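PDB 1ACF: profilin-1A, which binds monomeric actin, preventing its polymerization at high concentration and enhancing it at low concentration, and also binds the phosphoinositide PIP2. Local coordinates for residues T8-T13 with E114-Y119; N27-S32 with S92-V97. All blocks are in the same frame, centred on the assembly; numbering follows the deposited sequence.

How the contacts relate
Contact 1 joins the N-terminal and C-terminal helices, and contact 2 joins edge strand 28-31 to strand 94-100. Their centres lie about 12 Å apart, and contact 2 is nested along the chain inside the loop closed by contact 1. Leu-96 couples the two: its CD1 is 4.0 Å from Leu-116 CB and 3.7 Å from Ala-117 N. A second link is Val-11 CG2 packed 3.9 Å from Ser-32 CB. Residues 8-13 and 27-32 both fall within the predicted actin-binding region. Lys-115, a known actin-binding site, belongs to contact 1 by position, but it takes no part in the touching. Contact 2 lies away from Lys-115.

Contact 1 of 2, residues T8-T13 with E114-Y119; sequences TNLVGT and EKLADY
Leu-116 brings one methyl, CD1, against two successive residues of the N-terminal helix. CD1 lies 3.9 Å from Leu-10 CG and 4.1 Å from Asn-9 CB. It therefore rests almost equally on the branch point of one side chain and the first carbon of the other. The leucine side chains are set at a slant, and no hydrogen bond joins the two segments.

The CA-CB bond of Leu-116 is directed toward the N-terminal helix. Its chi1 of -138° is away from the staggered positions, as is its chi2, which may reflect strain or an uncertain fit. Leu-10 leaves the backbone to one side, and its branch point CG, rather than a methyl, makes the closest approach. Asn-9 faces Leu-116 but meets it with CB alone. Its CG is turned anti to the carbonyl carbon (chi1 -64°), and the amide lies farther from the leucine than CB does. The contact is thus small and wholly apolar, between one buried and two partly exposed residues.

Residues 8-11 form a wider, pi-type turn of helix 2-11. The carbonyl of Leu-10 receives the hydroxyl of Thr-13, with OG1 2.7 Å from Leu-10 O and tilted 22° from the carbonyl plane. Thr-13 N adds a weak bond to the same oxygen.

Helix 106-121 has other partners too. Glu-114 and Asp-118 both form salt bridges to Arg-75, and Glu-114 also bonds Ser-76 and Tyr-78. Ala-117 meets Val-89 of strand 84-90. The two terminal helices thus pack side by side on one face of the antiparallel sheet.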
ATOM      1  N   THR A   8      -6.417 -11.959  -6.252  1.00  8.27           N
ATOM      2  CA  THR A   8      -5.661 -12.513  -7.340  1.00  9.71           C
ATOM      3  C   THR A   8      -4.420 -11.803  -7.823  1.00  8.99           C
ATOM      4  O   THR A   8      -3.363 -12.434  -8.061  1.00 12.37           O
ATOM      5  CB  THR A   8      -6.606 -12.685  -8.622  1.00 10.63           C
ATOM      6  OG1 THR A   8      -7.830 -13.319  -8.142  1.00 13.61           O
ATOM      7  CG2 THR A   8      -5.910 -13.491  -9.705  1.00 14.74           C
ATOM      8  N   ASN A   9      -4.481 -10.494  -8.017  1.00  9.68           N
ATOM      9  CA  ASN A   9      -3.341  -9.747  -8.636  1.00  7.66           C
ATOM     10  C   ASN A   9      -2.303  -9.343  -7.647  1.00  7.74           C
ATOM     11  O   ASN A   9      -1.128  -9.043  -8.005  1.00 10.97           O
ATOM     12  CB  ASN A   9      -3.941  -8.653  -9.535  1.00  7.95           C
ATOM     13  CG  ASN A   9      -4.737  -9.222 -10.709  1.00  4.62           C
ATOM     14  OD1 ASN A   9      -4.161  -9.902 -11.593  1.00 11.06           O
ATOM     15  ND2 ASN A   9      -6.054  -9.039 -10.748  1.00  7.15           N
ATOM     16  N   LEU A  10      -2.659  -9.334  -6.375  1.00  6.17           N
ATOM     17  CA  LEU A  10      -1.684  -8.982  -5.335  1.00  7.50           C
ATOM     18  C   LEU A  10      -1.277 -10.165  -4.461  1.00  6.42           C
ATOM     19  O   LEU A  10      -0.166 -10.662  -4.504  1.00  9.16           O
ATOM     20  CB  LEU A  10      -2.234  -7.763  -4.567  1.00  3.18           C
ATOM     21  CG  LEU A  10      -1.978  -6.385  -5.178  1.00  3.47           C
ATOM     22  CD1 LEU A  10      -2.669  -5.328  -4.310  1.00  7.43           C
ATOM     23  CD2 LEU A  10      -0.509  -6.088  -5.281  1.00  3.71           C
ATOM     24  N   VAL A  11      -2.193 -10.595  -3.636  1.00  8.89           N
ATOM     25  CA  VAL A  11      -2.049 -11.672  -2.665  1.00 10.87           C
ATOM     26  C   VAL A  11      -1.785 -12.976  -3.436  1.00 11.37           C
ATOM     27  O   VAL A  11      -0.780 -13.662  -3.150  1.00 12.99           O
ATOM     28  CB  VAL A  11      -3.243 -11.705  -1.689  1.00  8.76           C
ATOM     29  CG1 VAL A  11      -3.260 -13.039  -0.951  1.00 15.51           C
ATOM     30  CG2 VAL A  11      -3.174 -10.596  -0.625  1.00  7.51           C
ATOM     31  N   GLY A  12      -2.645 -13.231  -4.408  1.00  9.40           N
ATOM     32  CA  GLY A  12      -2.516 -14.391  -5.241  1.00  9.76           C
ATOM     33  C   GLY A  12      -1.178 -14.664  -5.849  1.00 11.63           C
ATOM     34  O   GLY A  12      -0.913 -15.806  -6.340  1.00 15.82           O
ATOM     35  N   THR A  13      -0.305 -13.701  -5.956  1.00 15.13           N
ATOM     36  CA  THR A  13       1.006 -13.781  -6.584  1.00 14.74           C
ATOM     37  C   THR A  13       2.112 -14.252  -5.668  1.00 14.43           C
ATOM     38  O   THR A  13       3.215 -14.615  -6.146  1.00 14.70           O
ATOM     39  CB  THR A  13       1.422 -12.343  -7.179  1.00 16.35           C
ATOM     40  OG1 THR A  13       1.913 -11.536  -6.069  1.00 14.33           O
ATOM     41  CG2 THR A  13       0.228 -11.739  -7.882  1.00 19.31           C
ATOM     42  N   GLU A 114       4.152  -1.807  -7.737  1.00  3.83           N
ATOM     43  CA  GLU A 114       4.593  -0.799  -8.669  1.00  5.35           C
ATOM     44  C   GLU A 114       4.170  -1.147 -10.093  1.00  7.27           C
ATOM     45  O   GLU A 114       3.590  -0.312 -10.818  1.00  7.32           O
ATOM     46  CB  GLU A 114       6.098  -0.568  -8.626  1.00  8.61           C
ATOM     47  CG  GLU A 114       6.681   0.129  -7.391  1.00  5.12           C
ATOM     48  CD  GLU A 114       6.389   1.559  -7.174  1.00 12.05           C
ATOM     49  OE1 GLU A 114       5.758   2.079  -8.127  1.00 12.52           O
ATOM     50  OE2 GLU A 114       6.688   2.294  -6.227  1.00 11.68           O
ATOM     51  N   LYS A 115       4.288  -2.390 -10.519  1.00  6.38           N
ATOM     52  CA  LYS A 115       3.834  -2.819 -11.841  1.00  6.27           C
ATOM     53  C   LYS A 115       2.317  -2.872 -11.938  1.00  6.78           C
ATOM     54  O   LYS A 115       1.820  -2.605 -13.056  1.00  8.30           O
ATOM     55  CB  LYS A 115       4.356  -4.186 -12.225  1.00  6.38           C
ATOM     56  CG  LYS A 115       5.614  -4.143 -13.019  1.00  6.59           C
ATOM     57  CD  LYS A 115       6.377  -2.853 -12.877  1.00  6.31           C
ATOM     58  CE  LYS A 115       7.516  -2.935 -13.912  1.00  9.44           C
ATOM     59  NZ  LYS A 115       8.574  -1.929 -13.639  1.00 12.55           N
ATOM     60  N   LEU A 116       1.585  -3.255 -10.895  1.00  7.77           N
ATOM     61  CA  LEU A 116       0.125  -3.315 -10.919  1.00  6.23           C
ATOM     62  C   LEU A 116      -0.408  -1.844 -10.966  1.00  6.05           C
ATOM     63  O   LEU A 116      -1.506  -1.659 -11.440  1.00  8.53           O
ATOM     64  CB  LEU A 116      -0.512  -3.964  -9.678  1.00  4.06           C
ATOM     65  CG  LEU A 116      -1.665  -4.911  -9.751  1.00  2.72           C
ATOM     66  CD1 LEU A 116      -2.724  -4.786  -8.655  1.00  2.73           C
ATOM     67  CD2 LEU A 116      -2.326  -4.950 -11.088  1.00  5.27           C
ATOM     68  N   ALA A 117       0.344  -0.945 -10.367  1.00  7.99           N
ATOM     69  CA  ALA A 117      -0.022   0.495 -10.342  1.00  5.45           C
ATOM     70  C   ALA A 117       0.043   0.997 -11.819  1.00  7.95           C
ATOM     71  O   ALA A 117      -0.960   1.577 -12.246  1.00  8.83           O
ATOM     72  CB  ALA A 117       0.843   1.263  -9.456  1.00  2.00           C
ATOM     73  N   ASP A 118       1.162   0.732 -12.464  1.00  7.90           N
ATOM     74  CA  ASP A 118       1.403   1.052 -13.855  1.00 10.74           C
ATOM     75  C   ASP A 118       0.279   0.518 -14.738  1.00 13.46           C
ATOM     76  O   ASP A 118      -0.217   1.241 -15.627  1.00 16.35           O
ATOM     77  CB  ASP A 118       2.746   0.546 -14.415  1.00  8.84           C
ATOM     78  CG  ASP A 118       3.907   1.423 -13.973  1.00 11.67           C
ATOM     79  OD1 ASP A 118       3.713   2.527 -13.447  1.00 11.99           O
ATOM     80  OD2 ASP A 118       5.063   0.950 -14.140  1.00 15.46           O
ATOM     81  N   TYR A 119      -0.096  -0.735 -14.524  1.00 12.62           N
ATOM     82  CA  TYR A 119      -1.188  -1.325 -15.341  1.00  9.65           C
ATOM     83  C   TYR A 119      -2.516  -0.655 -15.057  1.00 10.95           C
ATOM     84  O   TYR A 119      -3.325  -0.448 -15.988  1.00  8.85           O
ATOM     85  CB  TYR A 119      -1.145  -2.836 -15.177  1.00  7.81           C
ATOM     86  CG  TYR A 119      -2.331  -3.612 -15.650  1.00  5.42           C
ATOM     87  CD1 TYR A 119      -3.514  -3.645 -14.969  1.00  7.02           C
ATOM     88  CD2 TYR A 119      -2.244  -4.322 -16.864  1.00  7.14           C
ATOM     89  CE1 TYR A 119      -4.595  -4.395 -15.424  1.00  7.06           C
ATOM     90  CE2 TYR A 119      -3.304  -5.026 -17.367  1.00  5.16           C
ATOM     91  CZ  TYR A 119      -4.473  -5.054 -16.638  1.00  8.21           C
ATOM     92  OH  TYR A 119      -5.581  -5.746 -17.115  1.00 17.81           O
TER

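Contact 2 of 2, residues N27-S32 with S92-V97; sequences NTWATS and SKAILV
Lys-93 meets the indole of Trp-29 with its backbone carbonyl, while its own ammonium is gripped elsewhere by two oxygens. NZ donates to Ser-92 OG at 2.7 Å and also to the carbonyl of Gly-124. The lysine chain is thereby drawn back over its own segment, away from Trp-29.

The six-membered part of the indole does the touching. CH2 lies 3.3 Å from Lys-93 O, and CZ2 lies 3.6 Å from that oxygen. The carbonyl approaches the ring obliquely. On the same side of the ring, the methyl of Ala-94 comes to 3.7 Å from Trp-29 CZ3 and 4.0 Å from CH2, again at a slant. Ala-94 CB points toward the ring and is buried, whereas Trp-29 and Lys-93 remain exposed. In Trp-29, CG is anti to the carbonyl carbon (chi1 -75°), which directs the indole toward residues 93 and 94. Trp-2 of the N-terminal helix meets the same indole, its plane turned by about 60°.

No backbone bond joins the segments directly, because strand 18-23 runs between them. Trp-29 packs on Ile-21 of that strand and reaches across to the next. The backbones of Trp-29 and Ala-30 are both set opposite Ile-21, a classic bulge in the edge strand, and Ile-95 pairs with Leu-22 on the other side. This is the profilin fold: a central antiparallel sheet with the terminal helices on one face and helices 39-50 and 53-58 on the opposite face.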
ATOM      1  N   ASN A  27     -10.827   5.879   2.116  1.00  9.78           N
ATOM      2  CA  ASN A  27     -11.798   4.806   2.295  1.00 10.60           C
ATOM      3  C   ASN A  27     -11.353   3.625   1.446  1.00 10.53           C
ATOM      4  O   ASN A  27     -10.830   3.764   0.342  1.00 10.68           O
ATOM      5  CB  ASN A  27     -13.250   5.209   2.128  1.00 15.68           C
ATOM      6  CG  ASN A  27     -13.673   6.124   3.305  1.00 21.29           C
ATOM      7  OD1 ASN A  27     -13.400   5.820   4.496  1.00 23.17           O
ATOM      8  ND2 ASN A  27     -14.302   7.249   3.026  1.00 23.40           N
ATOM      9  N   THR A  28     -11.525   2.428   2.011  1.00  9.29           N
ATOM     10  CA  THR A  28     -11.103   1.174   1.365  1.00  8.51           C
ATOM     11  C   THR A  28     -12.073   0.820   0.253  1.00  7.05           C
ATOM     12  O   THR A  28     -13.284   0.998   0.413  1.00  5.46           O
ATOM     13  CB  THR A  28     -10.968   0.020   2.454  1.00 10.29           C
ATOM     14  OG1 THR A  28      -9.922   0.468   3.368  1.00 11.43           O
ATOM     15  CG2 THR A  28     -10.728  -1.359   1.863  1.00 11.76           C
ATOM     16  N   TRP A  29     -11.500   0.291  -0.846  1.00  9.81           N
ATOM     17  CA  TRP A  29     -12.342  -0.112  -1.997  1.00  9.82           C
ATOM     18  C   TRP A  29     -12.543  -1.626  -1.941  1.00  9.04           C
ATOM     19  O   TRP A  29     -13.622  -2.125  -2.210  1.00 10.68           O
ATOM     20  CB  TRP A  29     -11.781   0.408  -3.304  1.00  8.29           C
ATOM     21  CG  TRP A  29     -11.996   1.885  -3.527  1.00 13.02           C
ATOM     22  CD1 TRP A  29     -12.499   2.834  -2.658  1.00  6.86           C
ATOM     23  CD2 TRP A  29     -11.520   2.624  -4.682  1.00  9.21           C
ATOM     24  NE1 TRP A  29     -12.437   4.072  -3.214  1.00  2.84           N
ATOM     25  CE2 TRP A  29     -11.827   3.981  -4.437  1.00  9.70           C
ATOM     26  CE3 TRP A  29     -10.867   2.248  -5.844  1.00 12.17           C
ATOM     27  CZ2 TRP A  29     -11.493   4.962  -5.382  1.00  7.91           C
ATOM     28  CZ3 TRP A  29     -10.576   3.226  -6.809  1.00 12.12           C
ATOM     29  CH2 TRP A  29     -10.883   4.551  -6.548  1.00  6.59           C
ATOM     30  N   ALA A  30     -11.469  -2.298  -1.562  1.00 10.24           N
ATOM     31  CA  ALA A  30     -11.390  -3.745  -1.409  1.00  7.12           C
ATOM     32  C   ALA A  30     -10.174  -4.082  -0.538  1.00  6.19           C
ATOM     33  O   ALA A  30      -9.138  -3.372  -0.544  1.00  2.11           O
ATOM     34  CB  ALA A  30     -11.310  -4.392  -2.793  1.00  5.34           C
ATOM     35  N   THR A  31     -10.355  -5.200   0.239  1.00  5.95           N
ATOM     36  CA  THR A  31      -9.247  -5.630   1.144  1.00  4.40           C
ATOM     37  C   THR A  31      -9.065  -7.122   1.211  1.00  5.03           C
ATOM     38  O   THR A  31     -10.069  -7.817   1.037  1.00  7.43           O
ATOM     39  CB  THR A  31      -9.527  -4.907   2.536  1.00  2.43           C
ATOM     40  OG1 THR A  31      -8.251  -4.854   3.208  1.00  2.00           O
ATOM     41  CG2 THR A  31     -10.731  -5.382   3.267  1.00  2.01           C
ATOM     42  N   SER A  32      -7.848  -7.614   1.500  1.00  8.16           N
ATOM     43  CA  SER A  32      -7.627  -9.085   1.659  1.00  9.60           C
ATOM     44  C   SER A  32      -8.250  -9.504   2.996  1.00  9.54           C
ATOM     45  O   SER A  32      -8.171  -8.707   3.956  1.00 10.93           O
ATOM     46  CB  SER A  32      -6.211  -9.551   1.501  1.00  7.10           C
ATOM     47  OG  SER A  32      -5.352  -8.797   2.340  1.00  9.34           O
ATOM     48  N   SER A  92      -3.736   7.393 -10.132  1.00  8.69           N
ATOM     49  CA  SER A  92      -4.505   8.618 -10.468  1.00  6.49           C
ATOM     50  C   SER A  92      -5.661   8.827  -9.539  1.00  6.07           C
ATOM     51  O   SER A  92      -5.917   9.983  -9.062  1.00  5.32           O
ATOM     52  CB  SER A  92      -4.917   8.579 -11.929  1.00  6.92           C
ATOM     53  OG  SER A  92      -6.208   7.988 -12.040  1.00 13.54           O
ATOM     54  N   LYS A  93      -6.400   7.733  -9.257  1.00  6.16           N
ATOM     55  CA  LYS A  93      -7.592   7.812  -8.382  1.00  6.15           C
ATOM     56  C   LYS A  93      -7.608   6.934  -7.131  1.00  5.86           C
ATOM     57  O   LYS A  93      -8.629   6.954  -6.405  1.00  7.10           O
ATOM     58  CB  LYS A  93      -8.829   7.357  -9.221  1.00  4.28           C
ATOM     59  CG  LYS A  93      -9.166   8.321 -10.323  1.00 10.48           C
ATOM     60  CD  LYS A  93      -9.939   7.617 -11.452  1.00 10.79           C
ATOM     61  CE  LYS A  93      -9.926   8.629 -12.622  1.00 11.49           C
ATOM     62  NZ  LYS A  93      -8.542   8.632 -13.193  1.00  5.53           N
ATOM     63  N   ALA A  94      -6.576   6.141  -6.906  1.00  7.03           N
ATOM     64  CA  ALA A  94      -6.550   5.153  -5.821  1.00  8.73           C
ATOM     65  C   ALA A  94      -5.158   4.961  -5.263  1.00  7.95           C
ATOM     66  O   ALA A  94      -4.176   5.474  -5.825  1.00  7.98           O
ATOM     67  CB  ALA A  94      -6.962   3.766  -6.433  1.00  2.00           C
ATOM     68  N   ILE A  95      -5.184   4.215  -4.148  1.00  8.78           N
ATOM     69  CA  ILE A  95      -3.910   3.864  -3.490  1.00  8.13           C
ATOM     70  C   ILE A  95      -3.854   2.334  -3.256  1.00  3.72           C
ATOM     71  O   ILE A  95      -4.784   1.810  -2.682  1.00  2.00           O
ATOM     72  CB  ILE A  95      -3.649   4.571  -2.134  1.00  6.56           C
ATOM     73  CG1 ILE A  95      -3.852   6.102  -2.263  1.00  8.45           C
ATOM     74  CG2 ILE A  95      -2.148   4.226  -1.782  1.00  5.39           C
ATOM     75  CD1 ILE A  95      -4.166   6.831  -0.910  1.00  3.47           C
ATOM     76  N   LEU A  96      -2.754   1.795  -3.718  1.00  3.25           N
ATOM     77  CA  LEU A  96      -2.437   0.375  -3.585  1.00  7.30           C
ATOM     78  C   LEU A  96      -1.562   0.195  -2.321  1.00  7.68           C
ATOM     79  O   LEU A  96      -0.624   0.976  -2.173  1.00  9.56           O
ATOM     80  CB  LEU A  96      -1.714  -0.279  -4.751  1.00  4.69           C
ATOM     81  CG  LEU A  96      -2.242  -0.186  -6.126  1.00  6.51           C
ATOM     82  CD1 LEU A  96      -1.503  -1.020  -7.140  1.00  5.06           C
ATOM     83  CD2 LEU A  96      -3.727  -0.615  -6.077  1.00 12.43           C
ATOM     84  N   VAL A  97      -1.982  -0.810  -1.533  1.00 10.92           N
ATOM     85  CA  VAL A  97      -1.219  -1.190  -0.324  1.00  9.83           C
ATOM     86  C   VAL A  97      -0.873  -2.697  -0.405  1.00  7.21           C
ATOM     87  O   VAL A  97      -1.806  -3.519  -0.429  1.00  8.35           O
ATOM     88  CB  VAL A  97      -1.908  -0.884   1.003  1.00 12.71           C
ATOM     89  CG1 VAL A  97      -0.856  -1.172   2.122  1.00 15.38           C
ATOM     90  CG2 VAL A  97      -2.497   0.494   1.171  1.00  9.30           C
TER